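Putative hydroxymethylglutaryl-CoA synthase (Streptococcus mutans, PDB 3SQZ) probably catalyses formation of hydroxymethylglutaryl-CoA from acetyl-CoA and acetoacetyl-CoA, as expected for an HMG-CoA synthase of the thiolase fold, and binds coenzyme A. Local coordinates at residues D40-T45 against I192-K197; I105-L110 against T165-L170; A111-V116 against A171-K176; S147-L152 against S315-L320; R201-H206 against G352-G357. All blocks are in the same frame, centred on the assembly; numbering follows the deposited sequence. Where two conformers were deposited one is given.

Interaction 1 (D40-T45 against I192-K197); sequences DKIGFT and IAMLVK
Asp40 N donates to Leu195 O at 2.8 Å with a nearly straight N-H (169°), and the nitrogen approaches almost end-on to the carbonyl. Further along, Leu195 N bonds Lys41 O, and Gly43 and Ala193 exchange a pair of backbone bonds. The short strand axes run at 164°, which identifies antiparallel neighbours in the large mixed sheet of the thiolase-fold core. Ile42 with Met194 and Phe44 with Ile192 are non-hydrogen-bonded pairs. On their face the second torsion of Ile192 (chi2 -79°) swings CD1 to 3.6 Å from Phe44 CD1, an oblique approach to the ring. On the other face Lys41 and Leu195 run side by side, with Lys41 CE 3.6 Å from Leu195 CD2, while Lys41 NZ goes on to a salt bridge with Asp101. At the Asp40 end of the contact Lys197 CD packs on Asp40 OD2 at 3.6 Å, but Lys197 NZ stays 4.7 Å from Asp40 OD1. A water spans that gap, donating to OD1 and accepting from NZ. The chemistry thus implies one apolar face, while on the other side Lys41 and Asp40 have their charges met by Asp101 and Arg201; Asp40 would probably remain anionic there.

Interaction 2 (I105-L110 against T165-L170); sequences IDMVIL and TRVLVL
With chi1 at 179°, Val108 places CG1 opposite its own amide nitrogen, while Leu170, turned to chi1 -60°, has CG opposite the carbonyl carbon and sends CD2 across to meet it. The two methyls lie 3.7 Å apart, Val108 CG1 to Leu170 CD2. Leu110 reaches the same residue from the next level, its CD1 meeting Leu170 CB at 3.9 Å with the two side chains at about a right angle. On the reverse face Met107 runs alongside Val167: its chain bends at chi3, which brings CE to 4.0 Å from Val167 CG2. The backbones are parallel neighbours in the mixed sheet of the thiolase-fold core, their short axes 8° apart. Three bonds follow the parallel ladder: Leu168 N to Met107 O, Ile109 N to Leu168 O (2.9 Å) and Leu170 N to Ile109 O (2.8 Å). Before them Asp106 N takes Arg166 O (3.1 Å) in place of Met107 N, which is buried with no polar partner in the model. At the N-terminal ends Asp106 OD2 rests 3.4 Å from Thr165 CG2, while its OD1 accepts from His158. Arg166 stretches away to Asp101 and Glu100. Strand 137-141 bonds the far edge of 105-111, strand 188-198 lies beyond 166-175, and helix 147-161 covers the Met107 and Val167 face through Tyr154, Ala155 and His158.

Interaction 3 (A111-V116 against A171-K176); sequences ATESSV and ASDIAK
Ser172 N donates to Ala111 O at 3.1 Å along an almost straight path, the backbone bond next to the parallel Ala111-Ala171 bridge. Side-chain hydrogen bonds take over beyond it. Asp173 OD2 accepts from two donors on different sides of the oxygen. Glu113 N comes to its syn lone pair at 2.8 Å, and Ser114 OG to its anti lone pair at 2.6 Å. Ser114 OG, opposite its carbonyl carbon (chi1 -57°), also accepts from Ile174 N at 3.1 Å, so one hydroxyl joins a carboxylate and a strand amide. Within the loop, Ser114 N donates to Thr112 OG1 at 2.9 Å, an ST turn. Thr112 OG1 is also 2.7 Å from Ser172 O. Among van der Waals contacts, Glu113 CG touches Asp173 OD2 at 3.4 Å, with the two carboxylate planes 87° apart. Thr313 OG1 lies within hydrogen-bonding range of both Asp173 OD1 and Ala111 O. Asp173 therefore fixes the backbone of a loop leaving the C-terminal end of a parallel strand, the usual place for catalytic groups in alpha/beta folds. That loop presents Glu113, the predicted proton donor/acceptor, about 7 Å side chain to side chain from the predicted catalytic His267, as in the HMG-CoA synthase active site.

Interaction 4 (S147-L152 against S315-L320); sequences SATAAL and SLFLGL
Phe317 buries the most surface here, its ring inserted toward Ala148, Thr149 and Leu152 of helix 147-161. It is aimed by CG lying opposite the carbonyl carbon (chi1 -58°). Ala148 and Thr149 supply the next largest shares. Ala148 CB meets Phe317 CE2 at 3.7 Å in an oblique approach. Thr149 stands at about a right angle to Phe317 and brings OG1 to the ring edge, near its plane, 3.8 Å from CZ. That oxygen makes no hydrogen bond across the contact, being paired with Ser340 OG instead. Leu152, one turn on from Ala148, offers CD2 to Phe317 CE1 at 4.0 Å, so that the outer ring carbons are touched in turn by three residues of one helix. Over one ring face sits the neighbouring Leu316, whose CD2 lies 3.8 Å above the plane, displaced from the ring centre, and 4.1 Å from Thr149 OG1. The short helix axes are 10.7 Å apart at an angle of 72°, and no hydrogen bond links the two segments. Strand 346-354 covers Leu316, Phe317 and Thr149 through Phe350, while Ile192 and Met194 of strand 188-198 pack on Phe317. Strand 105-111 touches helix 147-161 through Ala111 and Ile109, consistent with the central helical layer of the thiolase fold.

Interaction 5 (R201-H206 against G352-G357); sequences RILILH and GTLVKG
Arg201 and Val355 touch where an antiparallel strand pair begins beside a classic beta bulge, in which Ile202 and Leu203 both face Ile39 of strand 37-45. Arg201 O is 3.7 Å from Val355 CB and is also 2.8 Å from a water that lies between it and Lys356 O; the water's two bonds are not settled, since other acceptors compete for its protons. The guanidinium turns away to a salt bridge with Asp40. At Ile202 the carbonyl accepts from Val355 N at 2.9 Å, with the donor 38° out of the carbonyl plane rather than on a lone pair. Leu203 and Leu354 form a non-hydrogen-bonded pair, side chains on the same face. Leu203 has CG opposite its amide nitrogen (chi1 -166°), which carries CD1 over the backbone of Thr353 and to 3.9 Å from Leu354 CD2. Ile204 faces the other way, at about a right angle to Val355, and its CG1 packs on Val355 CG2 at 3.7 Å. Ile204 and Thr353 make the hydrogen-bonded pair: Ile204 N donates to Thr353 O (2.8 Å), and Thr353 N comes back to Ile204 O in the carbonyl plane. The short strand axes are inclined at 156°, joining 203-213 to 346-354 in the large mixed sheet. The side chain of Leu205 goes to Leu152 and Lys156 of helix 147-161. Before the pairing runs on through the backbone of His206 to Thr351, Leu205 CA stands 4.4 Å from Gly352 CA, a non-hydrogen-bonded pair with no side chain on the glycine between the strands.

How the interactions relate
Interactions 2 and 3 are successive stages of one parallel strand pairing, joined by Leu170 O to Ala111 N at 2.7 Å. Strand 188-198 of interaction 1 flanks both, with probable bonds from Met194 N to Val169 O and from Ala171 N to Ile192 O, each 2.8 Å. Interaction 5 extends the same sheet beyond strand 37-45, and Asp40 OD2 to Arg201 NH2 (2.9 Å) ties it to interaction 1. Interaction 4 packs on the sheet and touches all the others, for example Met194 SD to Phe317 CD1 at 3.6 Å. Only interaction 3 holds a predicted catalytic residue, with the Glu113 side chain about 7 Å from bound coenzyme A; in interaction 4 the Leu316 side chain lies about 5 Å from that of His267.

Interaction 1 (D40-T45 against I192-K197)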
# COMPACT_ATOMS: atom_id res chain seq x y z
N ASP A 40 -11.83 10.14 -3.61
CA ASP A 40 -12.43 10.45 -4.90
C ASP A 40 -11.85 9.59 -6.02
O ASP A 40 -12.58 9.18 -6.92
CB ASP A 40 -12.18 11.93 -5.21
CG ASP A 40 -12.86 12.38 -6.48
OD1 ASP A 40 -14.10 12.22 -6.59
OD2 ASP A 40 -12.16 12.91 -7.36
N LYS A 41 -10.54 9.37 -5.97
CA LYS A 41 -9.84 8.57 -6.97
C LYS A 41 -8.73 7.79 -6.30
O LYS A 41 -8.15 8.26 -5.31
CB LYS A 41 -9.28 9.46 -8.10
CG LYS A 41 -10.39 10.05 -8.98
CD LYS A 41 -9.87 10.85 -10.17
CE LYS A 41 -9.26 12.17 -9.72
NZ LYS A 41 -9.05 13.12 -10.86
N ILE A 42 -8.44 6.61 -6.84
CA ILE A 42 -7.34 5.76 -6.39
C ILE A 42 -6.47 5.40 -7.59
O ILE A 42 -6.98 4.90 -8.59
CB ILE A 42 -7.84 4.45 -5.73
CG1 ILE A 42 -8.81 4.73 -4.59
CG2 ILE A 42 -6.66 3.62 -5.26
CD1 ILE A 42 -9.52 3.49 -4.06
N GLY A 43 -5.17 5.68 -7.48
CA GLY A 43 -4.21 5.29 -8.49
C GLY A 43 -3.27 4.24 -7.93
O GLY A 43 -3.05 4.18 -6.71
N PHE A 44 -2.73 3.40 -8.80
CA PHE A 44 -1.76 2.41 -8.39
C PHE A 44 -0.68 2.25 -9.43
O PHE A 44 -0.98 2.15 -10.62
CB PHE A 44 -2.41 1.04 -8.14
CG PHE A 44 -1.42 -0.01 -7.74
CD1 PHE A 44 -0.77 0.07 -6.52
CD2 PHE A 44 -1.10 -1.06 -8.60
CE1 PHE A 44 0.16 -0.88 -6.15
CE2 PHE A 44 -0.17 -2.01 -8.23
CZ PHE A 44 0.47 -1.92 -7.00
N THR A 45 0.56 2.20 -8.99
CA THR A 45 1.72 1.91 -9.84
C THR A 45 2.57 0.85 -9.16
O THR A 45 2.80 0.95 -7.95
CB THR A 45 2.59 3.20 -10.09
OG1 THR A 45 1.83 4.16 -10.84
CG2 THR A 45 3.88 2.88 -10.86
N ILE A 192 0.18 3.29 -3.84
CA ILE A 192 -1.20 3.73 -3.97
C ILE A 192 -1.26 5.24 -3.82
O ILE A 192 -0.62 5.80 -2.92
CB ILE A 192 -2.08 3.08 -2.88
CG1 ILE A 192 -2.30 1.59 -3.18
CG2 ILE A 192 -3.40 3.83 -2.70
CD1 ILE A 192 -3.34 1.30 -4.24
N ALA A 193 -1.99 5.90 -4.71
CA ALA A 193 -2.30 7.33 -4.57
C ALA A 193 -3.79 7.47 -4.31
O ALA A 193 -4.60 6.83 -4.99
CB ALA A 193 -1.91 8.08 -5.83
N MET A 194 -4.16 8.30 -3.35
CA MET A 194 -5.57 8.58 -3.06
C MET A 194 -5.79 10.08 -3.07
O MET A 194 -5.06 10.82 -2.40
CB MET A 194 -5.98 7.98 -1.71
CG MET A 194 -5.99 6.46 -1.75
SD MET A 194 -6.28 5.64 -0.18
CE MET A 194 -4.71 5.94 0.63
N LEU A 195 -6.76 10.53 -3.86
CA LEU A 195 -7.16 11.92 -3.86
C LEU A 195 -8.36 12.07 -2.95
O LEU A 195 -9.39 11.41 -3.16
CB LEU A 195 -7.51 12.36 -5.28
CG LEU A 195 -7.86 13.84 -5.41
CD1 LEU A 195 -6.62 14.72 -5.18
CD2 LEU A 195 -8.49 14.12 -6.75
N VAL A 196 -8.22 12.93 -1.95
CA VAL A 196 -9.27 13.15 -0.97
C VAL A 196 -9.90 14.52 -1.20
O VAL A 196 -9.19 15.51 -1.35
CB VAL A 196 -8.70 13.05 0.46
CG1 VAL A 196 -9.77 13.38 1.51
CG2 VAL A 196 -8.11 11.66 0.69
N LYS A 197 -11.23 14.56 -1.26
CA LYS A 197 -11.95 15.81 -1.44
C LYS A 197 -13.40 15.67 -1.00
O LYS A 197 -13.85 14.58 -0.64
CB LYS A 197 -11.89 16.28 -2.90
CG LYS A 197 -12.59 15.35 -3.87
CD LYS A 197 -12.45 15.81 -5.31
CE LYS A 197 -13.28 17.06 -5.59
NZ LYS A 197 -14.74 16.79 -5.47
O HOH W 1 -15.48 14.58 -7.02

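Interaction 2 (I105-L110 against T165-L170)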
# COMPACT_ATOMS: atom_id res chain seq x y z
N ILE A 105 -5.05 20.92 -4.95
CA ILE A 105 -4.37 20.18 -3.91
C ILE A 105 -3.49 21.12 -3.10
O ILE A 105 -2.64 21.82 -3.67
CB ILE A 105 -3.50 19.04 -4.50
CG1 ILE A 105 -4.38 17.91 -5.05
CG2 ILE A 105 -2.52 18.51 -3.46
CD1 ILE A 105 -3.65 16.99 -6.02
N ASP A 106 -3.67 21.16 -1.78
CA ASP A 106 -2.81 22.00 -0.95
C ASP A 106 -2.14 21.22 0.18
O ASP A 106 -1.56 21.82 1.09
CB ASP A 106 -3.54 23.26 -0.43
CG ASP A 106 -4.60 22.95 0.58
OD1 ASP A 106 -4.96 21.77 0.75
OD2 ASP A 106 -5.08 23.91 1.22
N MET A 107 -2.15 19.90 0.08
CA MET A 107 -1.40 19.07 1.00
C MET A 107 -1.04 17.77 0.29
O MET A 107 -1.90 17.14 -0.35
CB MET A 107 -2.18 18.80 2.29
CG MET A 107 -1.44 17.90 3.26
SD MET A 107 -1.91 18.05 5.01
CE MET A 107 -3.60 17.47 4.95
N VAL A 108 0.23 17.39 0.38
CA VAL A 108 0.74 16.15 -0.21
C VAL A 108 1.42 15.39 0.91
O VAL A 108 2.36 15.90 1.54
CB VAL A 108 1.77 16.46 -1.32
CG1 VAL A 108 2.31 15.16 -1.91
CG2 VAL A 108 1.15 17.34 -2.42
N ILE A 109 0.94 14.19 1.20
CA ILE A 109 1.48 13.38 2.29
C ILE A 109 2.01 12.07 1.72
O ILE A 109 1.26 11.34 1.06
CB ILE A 109 0.43 13.04 3.37
CG1 ILE A 109 -0.31 14.31 3.83
CG2 ILE A 109 1.09 12.32 4.53
CD1 ILE A 109 -1.43 14.03 4.83
N LEU A 110 3.27 11.77 1.99
CA LEU A 110 3.86 10.49 1.62
C LEU A 110 3.98 9.62 2.86
O LEU A 110 4.72 9.95 3.78
CB LEU A 110 5.25 10.70 1.01
CG LEU A 110 6.05 9.42 0.76
CD1 LEU A 110 5.35 8.48 -0.22
CD2 LEU A 110 7.46 9.76 0.28
N THR A 165 -10.62 22.51 -0.87
CA THR A 165 -9.29 21.98 -1.11
C THR A 165 -9.30 20.49 -1.37
O THR A 165 -10.31 19.81 -1.15
CB THR A 165 -8.33 22.27 0.08
OG1 THR A 165 -8.69 21.47 1.21
CG2 THR A 165 -8.36 23.74 0.47
N ARG A 166 -8.17 19.99 -1.85
CA ARG A 166 -7.99 18.56 -2.10
C ARG A 166 -6.67 18.13 -1.50
O ARG A 166 -5.75 18.95 -1.34
CB ARG A 166 -8.04 18.26 -3.60
CG ARG A 166 -9.30 18.77 -4.25
CD ARG A 166 -9.41 18.51 -5.74
NE ARG A 166 -10.61 19.19 -6.22
CZ ARG A 166 -11.03 19.23 -7.48
NH1 ARG A 166 -12.13 19.90 -7.77
NH2 ARG A 166 -10.35 18.62 -8.44
N VAL A 167 -6.56 16.85 -1.16
CA VAL A 167 -5.33 16.35 -0.56
C VAL A 167 -4.90 15.10 -1.30
O VAL A 167 -5.72 14.26 -1.65
CB VAL A 167 -5.53 16.02 0.95
CG1 VAL A 167 -4.26 15.42 1.54
CG2 VAL A 167 -5.95 17.27 1.71
N LEU A 168 -3.60 14.99 -1.54
CA LEU A 168 -3.03 13.81 -2.18
C LEU A 168 -2.29 12.99 -1.13
O LEU A 168 -1.34 13.49 -0.51
CB LEU A 168 -2.07 14.25 -3.27
CG LEU A 168 -1.35 13.13 -4.02
CD1 LEU A 168 -2.34 12.22 -4.74
CD2 LEU A 168 -0.33 13.71 -4.97
N VAL A 169 -2.73 11.75 -0.94
CA VAL A 169 -2.08 10.81 -0.05
C VAL A 169 -1.40 9.74 -0.88
O VAL A 169 -2.02 9.14 -1.75
CB VAL A 169 -3.10 10.15 0.91
CG1 VAL A 169 -2.45 9.05 1.75
CG2 VAL A 169 -3.74 11.21 1.80
N LEU A 170 -0.11 9.52 -0.63
CA LEU A 170 0.67 8.49 -1.31
C LEU A 170 1.10 7.47 -0.28
O LEU A 170 1.58 7.84 0.79
CB LEU A 170 1.92 9.09 -1.95
CG LEU A 170 1.82 10.17 -3.03
CD1 LEU A 170 0.74 9.89 -4.05
CD2 LEU A 170 1.68 11.55 -2.43

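Interaction 3 (A111-V116 against A171-K176)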
# COMPACT_ATOMS: atom_id res chain seq x y z
N ALA A 111 3.22 8.52 2.87
CA ALA A 111 3.36 7.48 3.88
C ALA A 111 4.33 6.44 3.35
O ALA A 111 4.15 5.93 2.24
CB ALA A 111 2.00 6.85 4.16
N THR A 112 5.38 6.14 4.11
CA THR A 112 6.38 5.19 3.65
C THR A 112 7.22 4.71 4.82
O THR A 112 7.33 5.39 5.84
CB THR A 112 7.31 5.82 2.57
OG1 THR A 112 8.14 4.80 2.00
CG2 THR A 112 8.20 6.92 3.16
N GLU A 113 7.82 3.53 4.65
CA GLU A 113 8.92 3.09 5.50
C GLU A 113 10.15 2.78 4.65
O GLU A 113 11.07 2.10 5.10
CB GLU A 113 8.52 1.91 6.39
CG GLU A 113 7.99 0.71 5.64
CD GLU A 113 7.79 -0.50 6.53
OE1 GLU A 113 8.80 -1.08 6.97
OE2 GLU A 113 6.61 -0.88 6.78
N SER A 114 10.16 3.33 3.43
CA SER A 114 11.25 3.10 2.47
C SER A 114 11.88 4.43 2.06
O SER A 114 12.24 4.63 0.89
CB SER A 114 10.70 2.39 1.22
OG SER A 114 10.06 1.17 1.55
N SER A 115 12.01 5.34 3.01
CA SER A 115 12.49 6.69 2.71
C SER A 115 13.89 6.71 2.13
O SER A 115 14.71 5.82 2.39
CB SER A 115 12.43 7.57 3.95
OG SER A 115 13.28 7.10 4.98
N VAL A 116 14.15 7.74 1.33
CA VAL A 116 15.45 7.91 0.69
C VAL A 116 16.22 9.12 1.22
O VAL A 116 17.33 9.38 0.76
CB VAL A 116 15.32 7.97 -0.86
CG1 VAL A 116 14.82 6.63 -1.38
CG2 VAL A 116 14.40 9.12 -1.30
N ALA A 171 0.95 6.20 -0.62
CA ALA A 171 1.41 5.10 0.23
C ALA A 171 2.32 4.26 -0.64
O ALA A 171 1.84 3.46 -1.46
CB ALA A 171 0.24 4.28 0.71
N SER A 172 3.63 4.45 -0.48
CA SER A 172 4.61 3.95 -1.43
C SER A 172 5.74 3.25 -0.69
O SER A 172 6.27 3.79 0.28
CB SER A 172 5.18 5.11 -2.24
OG SER A 172 6.09 4.64 -3.20
N ASP A 173 6.12 2.07 -1.15
CA ASP A 173 7.10 1.27 -0.42
C ASP A 173 7.70 0.19 -1.31
O ASP A 173 7.08 -0.27 -2.28
CB ASP A 173 6.47 0.61 0.81
CG ASP A 173 6.54 1.47 2.06
OD1 ASP A 173 5.48 1.74 2.66
OD2 ASP A 173 7.67 1.84 2.47
N ILE A 174 8.90 -0.23 -0.92
CA ILE A 174 9.57 -1.38 -1.51
C ILE A 174 9.93 -2.30 -0.36
O ILE A 174 10.75 -1.95 0.50
CB ILE A 174 10.81 -0.97 -2.31
CG1 ILE A 174 10.38 -0.13 -3.51
CG2 ILE A 174 11.58 -2.20 -2.76
CD1 ILE A 174 11.51 0.57 -4.21
N ALA A 175 9.28 -3.47 -0.32
CA ALA A 175 9.50 -4.44 0.74
C ALA A 175 10.67 -5.33 0.34
O ALA A 175 10.58 -6.11 -0.60
CB ALA A 175 8.25 -5.24 1.00
N LYS A 176 11.76 -5.19 1.08
CA LYS A 176 13.04 -5.80 0.75
C LYS A 176 13.59 -6.43 2.02
O LYS A 176 13.89 -5.72 2.99
CB LYS A 176 13.97 -4.71 0.21
CG LYS A 176 15.33 -5.16 -0.25
CD LYS A 176 16.11 -4.03 -0.92
CE LYS A 176 15.44 -3.57 -2.20
NZ LYS A 176 16.21 -2.48 -2.89

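Interaction 4 (S147-L152 against S315-L320)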
# COMPACT_ATOMS: atom_id res chain seq x y z
N SER A 147 1.04 3.92 8.41
CA SER A 147 0.96 5.37 8.35
C SER A 147 0.02 5.98 7.31
O SER A 147 -0.40 7.11 7.49
CB SER A 147 2.35 5.98 8.21
OG SER A 147 2.93 5.53 7.01
N ALA A 148 -0.30 5.27 6.23
CA ALA A 148 -1.23 5.86 5.27
C ALA A 148 -2.62 6.06 5.86
O ALA A 148 -3.37 6.92 5.40
CB ALA A 148 -1.29 5.08 3.98
N THR A 149 -2.95 5.27 6.88
CA THR A 149 -4.21 5.44 7.58
C THR A 149 -4.29 6.78 8.30
O THR A 149 -5.31 7.47 8.26
CB THR A 149 -4.43 4.27 8.54
OG1 THR A 149 -4.53 3.08 7.76
CG2 THR A 149 -5.69 4.45 9.38
N ALA A 150 -3.20 7.16 8.96
CA ALA A 150 -3.12 8.47 9.61
C ALA A 150 -3.13 9.58 8.56
O ALA A 150 -3.76 10.62 8.75
CB ALA A 150 -1.88 8.57 10.49
N ALA A 151 -2.44 9.36 7.44
CA ALA A 151 -2.43 10.35 6.36
C ALA A 151 -3.83 10.60 5.84
O ALA A 151 -4.23 11.75 5.63
CB ALA A 151 -1.52 9.87 5.23
N LEU A 152 -4.58 9.53 5.62
CA LEU A 152 -5.94 9.64 5.13
C LEU A 152 -6.82 10.38 6.13
O LEU A 152 -7.67 11.18 5.75
CB LEU A 152 -6.50 8.25 4.87
CG LEU A 152 -7.74 8.14 4.01
CD1 LEU A 152 -7.46 8.72 2.63
CD2 LEU A 152 -8.14 6.68 3.89
N SER A 315 -0.47 -1.63 1.31
CA SER A 315 -1.07 -2.95 1.12
C SER A 315 -2.56 -3.00 1.43
O SER A 315 -3.32 -3.61 0.68
CB SER A 315 -0.30 -4.01 1.89
OG SER A 315 -0.46 -3.82 3.28
N LEU A 316 -2.99 -2.36 2.52
CA LEU A 316 -4.41 -2.31 2.86
C LEU A 316 -5.20 -1.67 1.72
O LEU A 316 -6.28 -2.14 1.35
CB LEU A 316 -4.60 -1.48 4.13
CG LEU A 316 -6.04 -1.14 4.53
CD1 LEU A 316 -6.86 -2.39 4.85
CD2 LEU A 316 -6.03 -0.19 5.73
N PHE A 317 -4.65 -0.61 1.14
CA PHE A 317 -5.34 0.17 0.12
C PHE A 317 -5.31 -0.49 -1.25
O PHE A 317 -6.25 -0.35 -2.01
CB PHE A 317 -4.81 1.59 0.14
CG PHE A 317 -4.99 2.22 1.47
CD1 PHE A 317 -6.24 2.65 1.87
CD2 PHE A 317 -3.94 2.26 2.40
CE1 PHE A 317 -6.44 3.17 3.13
CE2 PHE A 317 -4.14 2.78 3.67
CZ PHE A 317 -5.39 3.24 4.03
N LEU A 318 -4.25 -1.25 -1.52
CA LEU A 318 -4.23 -2.11 -2.69
C LEU A 318 -5.34 -3.16 -2.58
O LEU A 318 -6.02 -3.46 -3.56
CB LEU A 318 -2.86 -2.78 -2.84
CG LEU A 318 -2.72 -3.76 -4.01
CD1 LEU A 318 -2.96 -3.07 -5.35
CD2 LEU A 318 -1.35 -4.43 -3.97
N GLY A 319 -5.54 -3.71 -1.39
CA GLY A 319 -6.64 -4.64 -1.19
C GLY A 319 -8.00 -3.99 -1.38
O GLY A 319 -8.91 -4.60 -1.94
N LEU A 320 -8.16 -2.76 -0.90
CA LEU A 320 -9.39 -2.01 -1.16
C LEU A 320 -9.62 -1.88 -2.67
O LEU A 320 -10.71 -2.13 -3.18
CB LEU A 320 -9.33 -0.63 -0.50
CG LEU A 320 -10.49 0.30 -0.82
CD1 LEU A 320 -11.85 -0.24 -0.33
CD2 LEU A 320 -10.23 1.70 -0.26

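Interaction 5 (R201-H206 against G352-G357)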
# COMPACT_ATOMS: atom_id res chain seq x y z
N ARG A 201 -16.06 10.51 -5.27
CA ARG A 201 -16.72 9.62 -6.20
C ARG A 201 -16.57 8.13 -5.89
O ARG A 201 -17.24 7.32 -6.52
CB ARG A 201 -16.29 9.94 -7.64
CG ARG A 201 -16.93 11.21 -8.15
CD ARG A 201 -16.38 11.67 -9.47
NE ARG A 201 -15.00 12.11 -9.34
CZ ARG A 201 -14.27 12.57 -10.34
NH1 ARG A 201 -14.78 12.65 -11.57
NH2 ARG A 201 -13.02 12.96 -10.12
N ILE A 202 -15.73 7.77 -4.92
CA ILE A 202 -15.56 6.36 -4.58
C ILE A 202 -16.05 6.01 -3.18
O ILE A 202 -16.99 5.23 -3.03
CB ILE A 202 -14.11 5.86 -4.77
CG1 ILE A 202 -13.67 6.04 -6.23
CG2 ILE A 202 -13.99 4.39 -4.34
CD1 ILE A 202 -12.22 5.68 -6.47
N LEU A 203 -15.43 6.59 -2.15
CA LEU A 203 -15.68 6.15 -0.78
C LEU A 203 -15.79 7.33 0.17
O LEU A 203 -14.82 8.08 0.35
CB LEU A 203 -14.56 5.21 -0.30
CG LEU A 203 -14.84 4.40 0.97
CD1 LEU A 203 -15.81 3.26 0.68
CD2 LEU A 203 -13.55 3.87 1.60
N ILE A 204 -16.95 7.48 0.79
CA ILE A 204 -17.12 8.45 1.85
C ILE A 204 -16.47 7.91 3.12
O ILE A 204 -16.74 6.77 3.52
CB ILE A 204 -18.61 8.70 2.13
CG1 ILE A 204 -19.28 9.28 0.89
CG2 ILE A 204 -18.80 9.62 3.32
CD1 ILE A 204 -20.78 9.07 0.84
N LEU A 205 -15.61 8.71 3.74
CA LEU A 205 -14.94 8.29 4.97
C LEU A 205 -15.72 8.77 6.18
O LEU A 205 -16.23 9.89 6.20
CB LEU A 205 -13.52 8.86 5.02
CG LEU A 205 -12.56 8.31 3.97
CD1 LEU A 205 -11.25 9.09 3.99
CD2 LEU A 205 -12.31 6.83 4.19
N HIS A 206 -15.84 7.91 7.19
CA HIS A 206 -16.60 8.27 8.38
C HIS A 206 -15.71 8.61 9.56
O HIS A 206 -14.52 8.34 9.55
CB HIS A 206 -17.57 7.15 8.71
CG HIS A 206 -18.57 6.93 7.62
ND1 HIS A 206 -18.64 5.76 6.89
CD2 HIS A 206 -19.50 7.75 7.09
CE1 HIS A 206 -19.59 5.86 5.99
NE2 HIS A 206 -20.13 7.06 6.09
N GLY A 352 -15.90 3.21 5.62
CA GLY A 352 -16.36 4.10 4.57
C GLY A 352 -17.58 3.54 3.88
O GLY A 352 -17.91 2.36 4.03
N THR A 353 -18.25 4.38 3.10
CA THR A 353 -19.45 3.99 2.37
C THR A 353 -19.24 4.24 0.88
O THR A 353 -18.77 5.31 0.48
CB THR A 353 -20.68 4.79 2.85
OG1 THR A 353 -20.95 4.45 4.21
CG2 THR A 353 -21.90 4.46 2.00
N LEU A 354 -19.58 3.25 0.07
CA LEU A 354 -19.43 3.38 -1.38
C LEU A 354 -20.42 4.36 -1.98
O LEU A 354 -21.59 4.41 -1.60
CB LEU A 354 -19.59 2.03 -2.06
CG LEU A 354 -18.39 1.10 -1.88
CD1 LEU A 354 -18.73 -0.30 -2.37
CD2 LEU A 354 -17.17 1.64 -2.62
N VAL A 355 -19.93 5.12 -2.96
CA VAL A 355 -20.70 6.15 -3.64
C VAL A 355 -21.19 5.63 -4.99
O VAL A 355 -20.45 4.98 -5.72
CB VAL A 355 -19.82 7.39 -3.85
CG1 VAL A 355 -20.55 8.48 -4.61
CG2 VAL A 355 -19.34 7.91 -2.50
N LYS A 356 -22.44 5.93 -5.30
CA LYS A 356 -23.01 5.64 -6.61
C LYS A 356 -22.08 6.15 -7.71
O LYS A 356 -21.68 7.32 -7.72
CB LYS A 356 -24.37 6.31 -6.70
CG LYS A 356 -25.03 6.26 -8.06
CD LYS A 356 -26.39 6.91 -7.98
CE LYS A 356 -27.07 6.92 -9.33
NZ LYS A 356 -28.48 7.37 -9.18
N GLY A 357 -21.75 5.28 -8.65
CA GLY A 357 -20.85 5.62 -9.74
C GLY A 357 -19.39 5.30 -9.50
O GLY A 357 -18.56 5.58 -10.35
O HOH W 2 -19.16 8.34 -8.21